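Local atomic coordinates of N-isopropylammelide isopropylaminohydrolase (Burkholderia multivorans ATCC 17616, PDB entry 6NBO), a protein that belongs to the amidohydrolase family, whose TIM-barrel domain here holds zinc ions bound by histidine and aspartate side chains. Residues Gly60-His65 with His346-Gly351; Leu68-Trp73 with His95-Ser100; Thr120-Thr125 with Asp355-Gln360. All coordinates share one frame; numbering follows the deposited sequence.

Interaction 1: Gly60-His65 with His346-Gly351. With ZN (zinc ion), chain B.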
loop_
_atom_site.group_PDB
_atom_site.type_symbol
_atom_site.label_atom_id
_atom_site.label_comp_id
_atom_site.label_asym_id
_atom_site.label_seq_id
_atom_site.Cartn_x
_atom_site.Cartn_y
_atom_site.Cartn_z
ATOM N N GLY A 60 5.521 6.834 -9.869
ATOM C CA GLY A 60 6.022 6.376 -8.582
ATOM C C GLY A 60 5.292 5.116 -8.144
ATOM O O GLY A 60 4.083 5.027 -8.326
ATOM N N LEU A 61 6.003 4.127 -7.608
ATOM C CA LEU A 61 5.339 2.900 -7.195
ATOM C C LEU A 61 4.611 3.144 -5.873
ATOM O O LEU A 61 4.881 4.113 -5.156
ATOM C CB LEU A 61 6.367 1.755 -7.076
ATOM C CG LEU A 61 7.221 1.560 -8.340
ATOM C CD1 LEU A 61 8.241 0.395 -8.233
ATOM C CD2 LEU A 61 6.334 1.365 -9.584
ATOM N N VAL A 62 3.645 2.281 -5.574
ATOM C CA VAL A 62 2.775 2.457 -4.420
ATOM C C VAL A 62 2.822 1.183 -3.585
ATOM O O VAL A 62 2.559 0.094 -4.103
ATOM C CB VAL A 62 1.326 2.760 -4.842
ATOM C CG1 VAL A 62 0.426 2.973 -3.616
ATOM C CG2 VAL A 62 1.294 3.981 -5.778
ATOM N N GLU A 63 3.137 1.323 -2.299
ATOM C CA GLU A 63 2.946 0.245 -1.334
ATOM C C GLU A 63 1.591 0.451 -0.667
ATOM O O GLU A 63 1.423 1.367 0.140
ATOM C CB GLU A 63 4.095 0.233 -0.322
ATOM C CG GLU A 63 3.838 -0.602 0.941
ATOM C CD GLU A 63 3.569 -2.049 0.636
ATOM O OE1 GLU A 63 2.448 -2.351 0.176
ATOM O OE2 GLU A 63 4.473 -2.890 0.847
ATOM N N GLY A 64 0.607 -0.377 -1.030
ATOM C CA GLY A 64 -0.747 -0.202 -0.541
ATOM C C GLY A 64 -1.055 -0.844 0.799
ATOM O O GLY A 64 -2.155 -0.648 1.328
ATOM N N HIS A 65 -0.127 -1.626 1.364
ATOM C CA HIS A 65 -0.378 -2.299 2.641
ATOM C C HIS A 65 0.934 -2.831 3.192
ATOM O O HIS A 65 1.425 -3.870 2.746
ATOM C CB HIS A 65 -1.379 -3.451 2.495
ATOM C CG HIS A 65 -1.770 -4.124 3.787
ATOM N ND1 HIS A 65 -3.074 -4.181 4.231
ATOM C CD2 HIS A 65 -1.038 -4.821 4.693
ATOM C CE1 HIS A 65 -3.128 -4.872 5.360
ATOM N NE2 HIS A 65 -1.903 -5.260 5.668
ATOM N N HIS A 346 -1.279 2.575 -10.822
ATOM C CA HIS A 346 -2.514 3.360 -10.916
ATOM C C HIS A 346 -3.645 2.761 -10.086
ATOM O O HIS A 346 -4.449 3.500 -9.498
ATOM C CB HIS A 346 -2.954 3.487 -12.376
ATOM C CG HIS A 346 -1.933 4.132 -13.249
ATOM N ND1 HIS A 346 -0.874 3.435 -13.788
ATOM C CD2 HIS A 346 -1.791 5.415 -13.661
ATOM C CE1 HIS A 346 -0.126 4.259 -14.501
ATOM N NE2 HIS A 346 -0.665 5.464 -14.446
ATOM N N GLY A 347 -3.755 1.430 -10.060
ATOM C CA GLY A 347 -4.822 0.803 -9.288
ATOM C C GLY A 347 -4.642 0.995 -7.793
ATOM O O GLY A 347 -5.596 1.316 -7.079
ATOM N N ALA A 348 -3.414 0.814 -7.300
ATOM C CA ALA A 348 -3.138 1.075 -5.888
ATOM C C ALA A 348 -3.411 2.531 -5.533
ATOM O O ALA A 348 -3.964 2.828 -4.466
ATOM C CB ALA A 348 -1.682 0.732 -5.562
ATOM N N ALA A 349 -3.002 3.460 -6.401
ATOM C CA ALA A 349 -3.234 4.868 -6.104
ATOM C C ALA A 349 -4.728 5.176 -6.076
ATOM O O ALA A 349 -5.213 5.862 -5.168
ATOM C CB ALA A 349 -2.506 5.753 -7.125
ATOM N N ARG A 350 -5.473 4.688 -7.073
ATOM C CA ARG A 350 -6.923 4.863 -7.087
ATOM C C ARG A 350 -7.553 4.248 -5.839
ATOM O O ARG A 350 -8.357 4.884 -5.145
ATOM C CB ARG A 350 -7.497 4.218 -8.354
ATOM C CG ARG A 350 -8.849 4.721 -8.811
ATOM C CD ARG A 350 -9.349 3.914 -10.026
ATOM N NE ARG A 350 -8.271 3.586 -10.966
ATOM C CZ ARG A 350 -7.868 2.349 -11.253
ATOM N NH1 ARG A 350 -6.875 2.159 -12.117
ATOM N NH2 ARG A 350 -8.466 1.299 -10.691
ATOM N N GLY A 351 -7.187 3.006 -5.537
ATOM C CA GLY A 351 -7.782 2.326 -4.398
ATOM C C GLY A 351 -7.508 3.030 -3.084
ATOM O O GLY A 351 -8.382 3.100 -2.222
HETATM ZN ZN ZN B . -1.513 -6.506 7.269
#

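Interaction 2: Leu68-Trp73 with His95-Ser100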
loop_
_atom_site.group_PDB
_atom_site.type_symbol
_atom_site.label_atom_id
_atom_site.label_comp_id
_atom_site.label_asym_id
_atom_site.label_seq_id
_atom_site.Cartn_x
_atom_site.Cartn_y
_atom_site.Cartn_z
ATOM N N LEU A 68 5.059 -0.623 8.714
ATOM C CA LEU A 68 6.388 -0.030 8.862
ATOM C C LEU A 68 6.852 -0.050 10.310
ATOM O O LEU A 68 8.062 -0.045 10.574
ATOM C CB LEU A 68 6.416 1.417 8.353
ATOM C CG LEU A 68 6.208 1.731 6.866
ATOM C CD1 LEU A 68 6.197 3.233 6.638
ATOM C CD2 LEU A 68 7.254 1.054 6.003
ATOM N N ASP A 69 5.912 -0.044 11.258
ATOM C CA ASP A 69 6.301 -0.019 12.662
ATOM C C ASP A 69 6.921 -1.341 13.102
ATOM O O ASP A 69 7.710 -1.358 14.051
ATOM C CB ASP A 69 5.095 0.337 13.547
ATOM C CG ASP A 69 3.926 -0.655 13.413
ATOM O OD1 ASP A 69 3.653 -1.136 12.286
ATOM O OD2 ASP A 69 3.271 -0.934 14.444
ATOM N N LYS A 70 6.584 -2.449 12.435
ATOM C CA LYS A 70 6.976 -3.782 12.892
ATOM C C LYS A 70 8.309 -4.251 12.327
ATOM O O LYS A 70 8.881 -5.217 12.852
ATOM C CB LYS A 70 5.936 -4.836 12.484
ATOM C CG LYS A 70 4.523 -4.737 13.054
ATOM C CD LYS A 70 3.687 -5.855 12.406
ATOM C CE LYS A 70 2.189 -5.740 12.676
ATOM N NZ LYS A 70 1.812 -6.096 14.074
ATOM N N THR A 71 8.779 -3.629 11.247
ATOM C CA THR A 71 9.876 -4.175 10.456
ATOM C C THR A 71 11.179 -4.178 11.235
ATOM O O THR A 71 11.433 -3.306 12.072
ATOM C CB THR A 71 10.070 -3.373 9.162
ATOM O OG1 THR A 71 11.059 -4.016 8.350
ATOM C CG2 THR A 71 10.519 -1.942 9.459
ATOM N N HIS A 72 12.007 -5.189 10.956
ATOM C CA HIS A 72 13.387 -5.228 11.425
ATOM C C HIS A 72 14.370 -4.826 10.331
ATOM O O HIS A 72 15.562 -5.149 10.419
ATOM C CB HIS A 72 13.727 -6.616 11.969
ATOM C CG HIS A 72 12.986 -6.964 13.222
ATOM N ND1 HIS A 72 13.518 -7.780 14.199
ATOM C CD2 HIS A 72 11.756 -6.603 13.663
ATOM C CE1 HIS A 72 12.646 -7.911 15.183
ATOM N NE2 HIS A 72 11.567 -7.209 14.882
ATOM N N TRP A 73 13.886 -4.147 9.296
ATOM C CA TRP A 73 14.764 -3.648 8.244
ATOM C C TRP A 73 15.903 -2.844 8.855
ATOM O O TRP A 73 15.683 -2.010 9.735
ATOM C CB TRP A 73 13.973 -2.784 7.263
ATOM C CG TRP A 73 14.705 -2.599 5.964
ATOM C CD1 TRP A 73 15.527 -1.560 5.612
ATOM C CD2 TRP A 73 14.707 -3.507 4.854
ATOM N NE1 TRP A 73 16.030 -1.767 4.342
ATOM C CE2 TRP A 73 15.541 -2.952 3.858
ATOM C CE3 TRP A 73 14.078 -4.734 4.606
ATOM C CZ2 TRP A 73 15.765 -3.584 2.634
ATOM C CZ3 TRP A 73 14.305 -5.362 3.387
ATOM C CH2 TRP A 73 15.137 -4.785 2.420
ATOM N N HIS A 95 5.523 -10.664 23.044
ATOM C CA HIS A 95 6.659 -10.967 23.912
ATOM C C HIS A 95 7.943 -10.327 23.393
ATOM O O HIS A 95 8.765 -9.848 24.182
ATOM C CB HIS A 95 6.834 -12.481 24.053
ATOM C CG HIS A 95 8.070 -12.884 24.802
ATOM N ND1 HIS A 95 9.260 -13.180 24.171
ATOM C CD2 HIS A 95 8.298 -13.044 26.128
ATOM C CE1 HIS A 95 10.168 -13.501 25.076
ATOM N NE2 HIS A 95 9.611 -13.426 26.271
ATOM N N TYR A 96 8.137 -10.307 22.072
ATOM C CA TYR A 96 9.326 -9.668 21.516
ATOM C C TYR A 96 9.377 -8.189 21.888
ATOM O O TYR A 96 10.407 -7.690 22.357
ATOM C CB TYR A 96 9.372 -9.841 19.995
ATOM C CG TYR A 96 10.378 -8.903 19.359
ATOM C CD1 TYR A 96 11.747 -9.134 19.490
ATOM C CD2 TYR A 96 9.967 -7.763 18.669
ATOM C CE1 TYR A 96 12.678 -8.271 18.934
ATOM C CE2 TYR A 96 10.893 -6.890 18.106
ATOM C CZ TYR A 96 12.251 -7.151 18.250
ATOM O OH TYR A 96 13.189 -6.302 17.703
ATOM N N ARG A 97 8.264 -7.473 21.694
ATOM C CA ARG A 97 8.207 -6.046 22.006
ATOM C C ARG A 97 8.339 -5.761 23.497
ATOM O O ARG A 97 8.759 -4.660 23.870
ATOM C CB ARG A 97 6.901 -5.455 21.478
ATOM C CG ARG A 97 6.898 -5.255 19.979
ATOM C CD ARG A 97 5.549 -4.784 19.480
ATOM N NE ARG A 97 5.665 -4.105 18.191
ATOM C CZ ARG A 97 4.631 -3.779 17.422
ATOM N NH1 ARG A 97 3.396 -4.082 17.804
ATOM N NH2 ARG A 97 4.834 -3.157 16.269
ATOM N N ALA A 98 7.991 -6.717 24.353
ATOM C CA ALA A 98 8.051 -6.531 25.795
ATOM C C ALA A 98 9.281 -7.174 26.422
ATOM O O ALA A 98 9.360 -7.272 27.650
ATOM C CB ALA A 98 6.781 -7.076 26.444
ATOM N N THR A 99 10.232 -7.630 25.607
ATOM C CA THR A 99 11.527 -8.071 26.099
ATOM C C THR A 99 12.688 -7.503 25.296
ATOM O O THR A 99 13.841 -7.698 25.695
ATOM C CB THR A 99 11.623 -9.607 26.107
ATOM O OG1 THR A 99 11.240 -10.125 24.825
ATOM C CG2 THR A 99 10.731 -10.205 27.202
ATOM N N SER A 100 12.424 -6.814 24.191
ATOM C CA SER A 100 13.434 -6.137 23.396
ATOM C C SER A 100 13.189 -4.634 23.447
ATOM O O SER A 100 12.200 -4.157 24.014
ATOM C CB SER A 100 13.428 -6.648 21.954
ATOM O OG SER A 100 12.434 -5.993 21.176
#

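Interaction 3: Thr120-Thr125 with Asp355-Gln360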
loop_
_atom_site.group_PDB
_atom_site.type_symbol
_atom_site.label_atom_id
_atom_site.label_comp_id
_atom_site.label_asym_id
_atom_site.label_seq_id
_atom_site.Cartn_x
_atom_site.Cartn_y
_atom_site.Cartn_z
ATOM N N THR A 120 9.366 3.576 -4.772
ATOM C CA THR A 120 8.059 3.730 -4.133
ATOM C C THR A 120 7.986 5.091 -3.452
ATOM O O THR A 120 8.804 5.393 -2.581
ATOM C CB THR A 120 7.820 2.611 -3.120
ATOM O OG1 THR A 120 7.630 1.376 -3.828
ATOM C CG2 THR A 120 6.587 2.919 -2.259
ATOM N N THR A 121 7.020 5.922 -3.861
ATOM C CA THR A 121 6.905 7.279 -3.332
ATOM C C THR A 121 5.607 7.500 -2.569
ATOM O O THR A 121 5.352 8.613 -2.091
ATOM C CB THR A 121 7.010 8.300 -4.472
ATOM O OG1 THR A 121 5.963 8.050 -5.418
ATOM C CG2 THR A 121 8.363 8.171 -5.174
ATOM N N ARG A 122 4.771 6.473 -2.470
ATOM C CA ARG A 122 3.506 6.536 -1.756
ATOM C C ARG A 122 3.324 5.230 -1.000
ATOM O O ARG A 122 3.441 4.152 -1.591
ATOM C CB ARG A 122 2.356 6.764 -2.733
ATOM C CG ARG A 122 2.562 8.026 -3.580
ATOM C CD ARG A 122 1.306 8.512 -4.155
ATOM N NE ARG A 122 1.507 9.400 -5.299
ATOM C CZ ARG A 122 0.751 10.466 -5.523
ATOM N NH1 ARG A 122 -0.197 10.778 -4.651
ATOM N NH2 ARG A 122 0.937 11.219 -6.599
ATOM N N ILE A 123 3.042 5.320 0.299
ATOM C CA ILE A 123 2.946 4.142 1.162
ATOM C C ILE A 123 1.714 4.266 2.046
ATOM O O ILE A 123 1.529 5.291 2.708
ATOM C CB ILE A 123 4.192 3.975 2.051
ATOM C CG1 ILE A 123 5.484 3.939 1.216
ATOM C CG2 ILE A 123 4.017 2.748 2.971
ATOM C CD1 ILE A 123 6.770 3.765 2.080
ATOM N N ARG A 124 0.888 3.221 2.076
ATOM C CA ARG A 124 -0.115 3.055 3.124
ATOM C C ARG A 124 0.403 2.041 4.133
ATOM O O ARG A 124 0.635 0.875 3.790
ATOM C CB ARG A 124 -1.467 2.592 2.568
ATOM C CG ARG A 124 -2.490 2.309 3.697
ATOM C CD ARG A 124 -3.893 1.968 3.156
ATOM N NE ARG A 124 -4.548 3.141 2.595
ATOM C CZ ARG A 124 -5.816 3.178 2.209
ATOM N NH1 ARG A 124 -6.587 2.103 2.349
ATOM N NH2 ARG A 124 -6.312 4.298 1.690
ATOM N N THR A 125 0.589 2.478 5.370
ATOM C CA THR A 125 1.073 1.589 6.409
ATOM C C THR A 125 0.053 1.508 7.528
ATOM O O THR A 125 -0.574 2.504 7.902
ATOM C CB THR A 125 2.427 2.025 6.992
ATOM O OG1 THR A 125 2.872 1.038 7.938
ATOM C CG2 THR A 125 2.322 3.386 7.701
ATOM N N ASP A 355 -3.837 11.071 -4.594
ATOM C CA ASP A 355 -4.258 11.985 -5.651
ATOM C C ASP A 355 -3.075 12.440 -6.508
ATOM O O ASP A 355 -1.911 12.242 -6.157
ATOM C CB ASP A 355 -4.953 13.202 -5.037
ATOM C CG ASP A 355 -6.136 12.817 -4.162
ATOM O OD1 ASP A 355 -6.996 12.038 -4.631
ATOM O OD2 ASP A 355 -6.199 13.286 -3.003
ATOM N N ALA A 356 -3.396 13.082 -7.646
ATOM C CA ALA A 356 -2.389 13.657 -8.551
ATOM C C ALA A 356 -1.360 12.610 -8.973
ATOM O O ALA A 356 -0.154 12.863 -9.005
ATOM C CB ALA A 356 -1.699 14.865 -7.911
ATOM N N TYR A 357 -1.848 11.423 -9.304
ATOM C CA TYR A 357 -1.010 10.277 -9.608
ATOM C C TYR A 357 -0.825 10.130 -11.115
ATOM O O TYR A 357 -1.745 10.377 -11.893
ATOM C CB TYR A 357 -1.632 8.997 -9.046
ATOM C CG TYR A 357 -0.716 7.820 -9.227
ATOM C CD1 TYR A 357 0.323 7.607 -8.340
ATOM C CD2 TYR A 357 -0.863 6.945 -10.307
ATOM C CE1 TYR A 357 1.205 6.554 -8.510
ATOM C CE2 TYR A 357 0.015 5.888 -10.489
ATOM C CZ TYR A 357 1.041 5.699 -9.576
ATOM O OH TYR A 357 1.929 4.675 -9.726
ATOM N N GLY A 358 0.365 9.695 -11.524
ATOM C CA GLY A 358 0.569 9.323 -12.913
ATOM C C GLY A 358 1.689 10.079 -13.597
ATOM O O GLY A 358 2.505 10.720 -12.929
ATOM N N LEU A 359 1.743 10.008 -14.933
ATOM C CA LEU A 359 2.784 10.682 -15.708
ATOM C C LEU A 359 2.219 11.712 -16.674
ATOM O O LEU A 359 2.925 12.150 -17.588
ATOM C CB LEU A 359 3.640 9.675 -16.479
ATOM C CG LEU A 359 4.412 8.662 -15.634
ATOM C CD1 LEU A 359 5.141 7.679 -16.540
ATOM C CD2 LEU A 359 5.388 9.370 -14.710
ATOM N N GLN A 360 0.979 12.103 -16.502
ATOM C CA GLN A 360 0.434 13.140 -17.360
ATOM C C GLN A 360 0.660 14.505 -16.734
ATOM O O GLN A 360 0.858 14.612 -15.521
ATOM C CB GLN A 360 -1.066 12.914 -17.579
ATOM C CG GLN A 360 -1.415 11.530 -18.106
ATOM C CD GLN A 360 -0.665 11.182 -19.377
ATOM O OE1 GLN A 360 -0.660 11.948 -20.343
ATOM N NE2 GLN A 360 -0.017 10.020 -19.380
HETATM O O HOH W 1 2.431 10.889 -9.181
#

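Interaction 1: Gly60-His65 with His346-Gly351
Along the strand that sets V62 against A348, the carboxylate oxygen OE1 of E63 receives the backbone N of H65 at 2.9 Å in a nearly straight bond (169°). The donor comes from above the carboxylate plane, and N303 bonds to the other oxygen, OE2, so both ends of the E63 carboxylate are held just where the chain turns its corner at H65. Across the contact itself the meeting is wholly apolar. V62 is directed at helix 346-352; CG1 stands anti to the backbone N (chi1 -179°), which brings this methyl to 3.6 Å from CB of A348. The V62 branch point joins in, its CB lying 3.7 Å from the same A348 CB. The second methyl, CG2, rests more loosely by the next helical residue, 4.4 Å from CB of A349. The loop after the helix extends this buried patch, F354 packing on V62 and Y357 on A349. Further along the strand, H65 places NE2 2.1 Å from a zinc ion, while S249 bonds to ND1 on the other side of the imidazole and so fixes the rotation of the ring. H67, H218 and D304 also bind this metal. The strand that packs V62 on helix 346-352 in this chain ends in the pair H65 and H67, and such a His-x-His pair at the end of the first barrel strand is a hallmark of the amidohydrolase TIM barrel.

Interaction 2: Leu68-Trp73 with His95-Ser100
H72 and Y96 make the tight part of this contact, their side chains arriving from opposite directions. CE1 of H72 lies 3.0 Å from OH of Y96, and NE2 of H72 comes to 3.3 Å from CE2 of Y96. The rings meet obliquely, planes 36° apart. Y96 extends toward the loop because its CG is anti to the backbone N (chi1 165°), and H102 and Y78 add further rings around H72. Residues 68-73 belong to the loop that follows the first strand of the TIM barrel; an ST turn shapes its end, OG1 of T71 accepting the backbone N of W73 at 3.0 Å.

Across the polar half the direct salt bridge is long and bent: NH2 of R97 reaches OD2 of D69 at 3.3 Å, the donor standing 66° out of the carboxylate plane, and the same NH2 lies 3.6 Å from CG of K70. Stronger partners are found in D128: its backbone N bonds to D69 OD2, and its carboxylate pairs with both R97 NH1 and K70 NZ, which would offset their closeness. E93 also pairs with K70. The open side is the end of helix 89-97, where H95, A98 (poorly ordered) and T99 are exposed, though they touch a crystal neighbour. Even so, O of Y96 takes bonds from backbone N of T99 and S100 and from OG of S100, the last at 2.9 Å.

Interaction 3: Thr120-Thr125 with Asp355-Gln360
R122 leaves barrel strand 120-128 of the TIM-barrel fold and, in the conformer described, one of two modelled, reaches across to the loop of D355-Y357, which follows helix 346-352. Its CB is directed at that loop, and CG, anti to the carbonyl carbon (chi1 -56°), starts a chain that stays extended as far as NE. CD still keeps its distance, 4.4 Å from CD1 of Y357. The first close approach is made by NE, which lies 3.7 Å from the same CD1 and in the plane of the tyrosine ring, at its edge. For the arginine, that ring edge lies over one face of the guanidinium, the two planes being 64° apart; a more remote partner of NE is D366, in a long and weak ion pair. CZ rests 3.3 Å from O of D355. Beyond it, NH1 gives the shortest bond of the contact, 2.7 Å to O of D355, lying in the carbonyl plane although the N-H is bent (138°). E153 forms a salt bridge with the same NH1. NH2 gives a weak bond to that D355 oxygen as well, which is thus gripped by both ends of one guanidinium, and another weak one, 3.1 Å long, to O of A356. The left-handed backbone of A356 belongs to the bend that turns these successive carbonyls to the arginine. Lastly, NH2 of R122 donates to the O of a water 3.0 Å away in the guanidinium plane. This water O also accepts a weak bond from the backbone N of G358 at 3.3 Å.

Interactions 1 and 3 are neighbours (centres about 6 Å apart), and their strand segments adjoin in the barrel: O of E63 meets N of R124 at 2.7 Å. Loop 355-360 is tied to 60-65, OH of Y357 probably bonding to O of G60 at 2.6 Å, and touches 346-351, CG of Y357 lying 3.4 Å from CB of A349. Interaction 2 lies apart, its centre about 26 Å from that of interaction 1 and about 28 Å from that of interaction 3, yet N of L68 and OG1 of T125, 2.9 Å apart, tie it to strand 120-128. Interaction 1 contains the zinc ligand H65; in interaction 2 the K70 side chain is about 7 Å from a zinc ion.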